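PDB 1SP3: cytochrome c, putative from Shewanella oneidensis, which binds eight c-type hemes and probably works as a respiratory oxidoreductase, an octaheme tetrathionate reductase. Local coordinates for residues F240-P245 / M401-E406. Numbering follows the deposited sequence.
Sequences FAKNEP and MVSPKE. With HEC (heme c), chain H.
The ammonium group of K242 is gripped by four oxygens. Across the contact its NZ donates to S403 OG at 2.8 Å and to M401 O at 3.0 Å, the latter bond with a C=O...N angle of 128° and the nitrogen tilted from the carbonyl plane; the backbone carbonyls of A167 and T168 also accept from it, so three N-H serve four acceptors. K242 reaches them fully stretched, its CG anti to the carbonyl carbon (chi1 -81°) and every later torsion extended. The equally extended M401 runs alongside in the reverse direction, with its SD 4.1 Å from K242 CD. M401 SD also lies against the start of the other loop, 3.8 Å from A241 N and 3.9 Å from F240 CA, while M401 N is hydrogen-bonded to D169 OD2. With K242 cut back to an alanine, M401 O and S403 OG would probably lose this donor and the methionine its aliphatic neighbour. Farther along, V402 CG1 packs 3.8 Å from the heme methine carbon CHB, and K405 N donates to propionate oxygen O2A of the same heme at 2.6 Å. The loop following helix 232-236, whose last residue H236 ligates the iron of another heme, is thus tied to the heme-lining loop after strand 387-397 partly through a lysine whose charge is probably offset by backbone carbonyl and hydroxyl dipoles.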
ATOM      1  N   PHE A 240       7.970   9.529  -8.765  1.00 27.06           N
ATOM      2  CA  PHE A 240       6.883   8.599  -8.899  1.00 26.61           C
ATOM      3  C   PHE A 240       5.611   9.295  -9.470  1.00 26.86           C
ATOM      4  O   PHE A 240       5.606  10.516  -9.761  1.00 25.65           O
ATOM      5  CB  PHE A 240       6.682   7.923  -7.555  1.00 26.65           C
ATOM      6  CG  PHE A 240       6.158   8.835  -6.494  1.00 28.34           C
ATOM      7  CD1 PHE A 240       4.803   8.985  -6.318  1.00 29.08           C
ATOM      8  CD2 PHE A 240       7.019   9.475  -5.604  1.00 29.32           C
ATOM      9  CE1 PHE A 240       4.312   9.797  -5.297  1.00 28.07           C
ATOM     10  CE2 PHE A 240       6.548  10.313  -4.605  1.00 23.49           C
ATOM     11  CZ  PHE A 240       5.226  10.474  -4.429  1.00 27.41           C
ATOM     12  N   ALA A 241       4.520   8.540  -9.621  1.00 27.82           N
ATOM     13  CA  ALA A 241       3.323   9.044 -10.321  1.00 30.74           C
ATOM     14  C   ALA A 241       3.780   9.701 -11.648  1.00 31.79           C
ATOM     15  O   ALA A 241       3.438  10.806 -11.978  1.00 34.28           O
ATOM     16  CB  ALA A 241       2.546  10.067  -9.444  1.00 29.80           C
ATOM     17  N   LYS A 242       4.635   9.016 -12.362  1.00 33.26           N
ATOM     18  CA  LYS A 242       5.182   9.542 -13.591  1.00 33.72           C
ATOM     19  C   LYS A 242       4.132   9.743 -14.658  1.00 34.43           C
ATOM     20  O   LYS A 242       4.269  10.652 -15.459  1.00 36.16           O
ATOM     21  CB  LYS A 242       6.223   8.564 -14.084  1.00 32.19           C
ATOM     22  CG  LYS A 242       7.562   8.652 -13.437  1.00 32.67           C
ATOM     23  CD  LYS A 242       8.416   7.414 -13.912  1.00 35.18           C
ATOM     24  CE  LYS A 242       9.777   7.489 -13.316  1.00 32.43           C
ATOM     25  NZ  LYS A 242      10.696   6.408 -13.791  1.00 30.40           N
ATOM     26  N   ASN A 243       3.101   8.889 -14.714  1.00 34.94           N
ATOM     27  CA  ASN A 243       2.210   8.839 -15.889  1.00 36.64           C
ATOM     28  C   ASN A 243       0.794   9.341 -15.628  1.00 38.79           C
ATOM     29  O   ASN A 243       0.071   9.638 -16.569  1.00 38.92           O
ATOM     30  CB  ASN A 243       2.163   7.437 -16.499  1.00 35.36           C
ATOM     31  CG  ASN A 243       3.538   6.991 -16.979  1.00 38.27           C
ATOM     32  OD1 ASN A 243       4.290   7.782 -17.564  1.00 38.86           O
ATOM     33  ND2 ASN A 243       3.911   5.771 -16.653  1.00 40.14           N
ATOM     34  N   GLU A 244       0.450   9.442 -14.348  1.00 38.97           N
ATOM     35  CA  GLU A 244      -0.923   9.593 -13.864  1.00 40.21           C
ATOM     36  C   GLU A 244      -0.859  10.267 -12.440  1.00 37.41           C
ATOM     37  O   GLU A 244      -0.104   9.800 -11.610  1.00 36.09           O
ATOM     38  CB  GLU A 244      -1.430   8.175 -13.698  1.00 41.22           C
ATOM     39  CG  GLU A 244      -2.927   7.960 -13.657  1.00 51.41           C
ATOM     40  CD  GLU A 244      -3.273   6.661 -14.364  1.00 63.10           C
ATOM     41  OE1 GLU A 244      -2.739   5.574 -13.926  1.00 65.76           O
ATOM     42  OE2 GLU A 244      -4.030   6.735 -15.387  1.00 65.05           O
ATOM     43  N   PRO A 245      -1.741  11.243 -12.145  1.00 35.65           N
ATOM     44  CA  PRO A 245      -1.793  11.922 -10.831  1.00 33.14           C
ATOM     45  C   PRO A 245      -2.066  10.943  -9.703  1.00 32.04           C
ATOM     46  O   PRO A 245      -2.819  10.031  -9.960  1.00 29.27           O
ATOM     47  CB  PRO A 245      -2.998  12.899 -10.977  1.00 33.72           C
ATOM     48  CG  PRO A 245      -3.136  13.098 -12.475  1.00 34.30           C
ATOM     49  CD  PRO A 245      -2.788  11.742 -13.072  1.00 35.80           C
ATOM     50  N   MET A 401       9.449   1.943 -10.367  1.00 26.82           N
ATOM     51  CA  MET A 401       9.745   3.027 -11.283  1.00 26.72           C
ATOM     52  C   MET A 401      11.234   3.428 -11.270  1.00 27.83           C
ATOM     53  O   MET A 401      11.589   4.598 -11.516  1.00 28.38           O
ATOM     54  CB  MET A 401       8.861   4.276 -11.048  1.00 27.23           C
ATOM     55  CG  MET A 401       7.346   4.008 -11.284  1.00 27.01           C
ATOM     56  SD  MET A 401       6.194   5.449 -11.020  1.00 34.40           S
ATOM     57  CE  MET A 401       4.696   4.681 -11.723  1.00 34.65           C
ATOM     58  N   VAL A 402      12.109   2.475 -11.083  1.00 26.29           N
ATOM     59  CA  VAL A 402      13.504   2.841 -11.209  1.00 27.74           C
ATOM     60  C   VAL A 402      13.668   3.440 -12.642  1.00 29.70           C
ATOM     61  O   VAL A 402      13.170   2.876 -13.615  1.00 29.39           O
ATOM     62  CB  VAL A 402      14.434   1.643 -10.950  1.00 27.83           C
ATOM     63  CG1 VAL A 402      15.909   1.991 -11.387  1.00 22.63           C
ATOM     64  CG2 VAL A 402      14.358   1.199  -9.411  1.00 22.08           C
ATOM     65  N   SER A 403      14.259   4.638 -12.740  1.00 29.53           N
ATOM     66  CA  SER A 403      14.421   5.333 -14.027  1.00 28.11           C
ATOM     67  C   SER A 403      15.724   4.875 -14.706  1.00 29.41           C
ATOM     68  O   SER A 403      16.617   4.374 -13.993  1.00 29.02           O
ATOM     69  CB  SER A 403      14.559   6.825 -13.736  1.00 26.87           C
ATOM     70  OG  SER A 403      13.319   7.258 -13.258  1.00 30.71           O
ATOM     71  N   PRO A 404      15.888   5.107 -16.033  1.00 29.63           N
ATOM     72  CA  PRO A 404      17.209   4.847 -16.662  1.00 29.66           C
ATOM     73  C   PRO A 404      18.301   5.572 -15.951  1.00 29.73           C
ATOM     74  O   PRO A 404      18.001   6.574 -15.297  1.00 29.50           O
ATOM     75  CB  PRO A 404      17.076   5.393 -18.099  1.00 28.99           C
ATOM     76  CG  PRO A 404      15.624   5.347 -18.402  1.00 28.64           C
ATOM     77  CD  PRO A 404      14.877   5.599 -17.013  1.00 28.23           C
ATOM     78  N   LYS A 405      19.528   5.090 -16.095  1.00 30.79           N
ATOM     79  CA  LYS A 405      20.666   5.603 -15.351  1.00 33.46           C
ATOM     80  C   LYS A 405      20.918   7.108 -15.597  1.00 33.56           C
ATOM     81  O   LYS A 405      21.385   7.828 -14.698  1.00 33.23           O
ATOM     82  CB  LYS A 405      21.890   4.744 -15.674  1.00 33.80           C
ATOM     83  CG  LYS A 405      22.298   4.816 -17.165  1.00 38.84           C
ATOM     84  CD  LYS A 405      23.450   3.869 -17.476  1.00 46.27           C
ATOM     85  CE  LYS A 405      24.095   4.185 -18.876  1.00 47.84           C
ATOM     86  NZ  LYS A 405      23.186   3.608 -19.971  1.00 51.36           N
ATOM     87  N   GLU A 406      20.522   7.581 -16.783  1.00 34.82           N
ATOM     88  CA  GLU A 406      20.720   9.006 -17.173  1.00 38.16           C
ATOM     89  C   GLU A 406      19.849   9.978 -16.338  1.00 37.70           C
ATOM     90  O   GLU A 406      20.144  11.155 -16.287  1.00 38.50           O
ATOM     91  CB  GLU A 406      20.508   9.251 -18.726  1.00 37.19           C
ATOM     92  CG  GLU A 406      21.477   8.505 -19.615  1.00 40.85           C
ATOM     93  CD  GLU A 406      21.095   7.032 -19.881  1.00 47.10           C
ATOM     94  OE1 GLU A 406      22.012   6.300 -20.368  1.00 48.83           O
ATOM     95  OE2 GLU A 406      19.903   6.599 -19.649  1.00 45.56           O
TER
HETATM   96 FE   HEC H 806      18.217  -3.298 -11.550  1.00 32.24          FE
HETATM   97  CHA HEC H 806      19.097  -2.385 -14.704  1.00 35.07           C
HETATM   98  CHB HEC H 806      18.924  -0.137 -10.409  1.00 24.78           C
HETATM   99  CHC HEC H 806      16.771  -4.017  -8.547  1.00 26.57           C
HETATM  100  CHD HEC H 806      18.299  -6.557 -12.354  1.00 27.62           C
HETATM  101  NA  HEC H 806      18.851  -1.584 -12.402  1.00 27.29           N
HETATM  102  C1A HEC H 806      19.175  -1.430 -13.708  1.00 35.01           C
HETATM  103  C2A HEC H 806      19.624  -0.100 -13.921  1.00 34.45           C
HETATM  104  C3A HEC H 806      19.584   0.532 -12.748  1.00 29.30           C
HETATM  105  C4A HEC H 806      19.121  -0.399 -11.769  1.00 30.50           C
HETATM  106  CMA HEC H 806      19.956   2.011 -12.476  1.00 25.52           C
HETATM  107  CAA HEC H 806      20.090   0.408 -15.318  1.00 31.63           C
HETATM  108  CBA HEC H 806      18.950   1.081 -16.040  1.00 39.37           C
HETATM  109  CGA HEC H 806      19.458   1.630 -17.382  1.00 43.12           C
HETATM  110  O1A HEC H 806      19.632   0.793 -18.289  1.00 45.38           O
HETATM  111  O2A HEC H 806      19.642   2.875 -17.518  1.00 43.07           O
HETATM  112  NB  HEC H 806      17.924  -2.280  -9.770  1.00 27.64           N
HETATM  113  C1B HEC H 806      18.215  -0.963  -9.573  1.00 23.64           C
HETATM  114  C2B HEC H 806      17.687  -0.600  -8.303  1.00 25.76           C
HETATM  115  C3B HEC H 806      17.059  -1.668  -7.791  1.00 27.16           C
HETATM  116  C4B HEC H 806      17.217  -2.747  -8.721  1.00 27.49           C
HETATM  117  CMB HEC H 806      17.856   0.783  -7.651  1.00 26.18           C
HETATM  118  CAB HEC H 806      16.289  -1.766  -6.445  1.00 24.34           C
HETATM  119  CBB HEC H 806      15.138  -1.075  -6.294  1.00 17.65           C
HETATM  120  NC  HEC H 806      17.688  -4.963 -10.565  1.00 26.77           N
HETATM  121  C1C HEC H 806      17.070  -5.062  -9.357  1.00 28.06           C
HETATM  122  C2C HEC H 806      16.814  -6.449  -9.088  1.00 27.80           C
HETATM  123  C3C HEC H 806      17.208  -7.167 -10.191  1.00 29.28           C
HETATM  124  C4C HEC H 806      17.747  -6.224 -11.128  1.00 29.34           C
HETATM  125  CMC HEC H 806      16.152  -6.934  -7.788  1.00 17.78           C
HETATM  126  CAC HEC H 806      17.228  -8.726 -10.429  1.00 29.43           C
HETATM  127  CBC HEC H 806      16.246  -9.557  -9.966  1.00 32.44           C
HETATM  128  ND  HEC H 806      18.628  -4.332 -13.293  1.00 31.13           N
HETATM  129  C1D HEC H 806      18.578  -5.712 -13.399  1.00 31.53           C
HETATM  130  C2D HEC H 806      18.890  -6.097 -14.775  1.00 31.65           C
HETATM  131  C3D HEC H 806      19.133  -4.762 -15.477  1.00 35.80           C
HETATM  132  C4D HEC H 806      18.960  -3.732 -14.469  1.00 32.53           C
HETATM  133  CMD HEC H 806      18.942  -7.523 -15.377  1.00 29.59           C
HETATM  134  CAD HEC H 806      19.527  -4.455 -16.922  1.00 32.01           C
HETATM  135  CBD HEC H 806      21.051  -4.613 -16.815  1.00 44.43           C
HETATM  136  CGD HEC H 806      21.620  -4.595 -18.214  1.00 50.56           C
HETATM  137  O1D HEC H 806      22.648  -5.326 -18.408  1.00 56.18           O
HETATM  138  O2D HEC H 806      21.040  -3.867 -19.097  1.00 51.92           O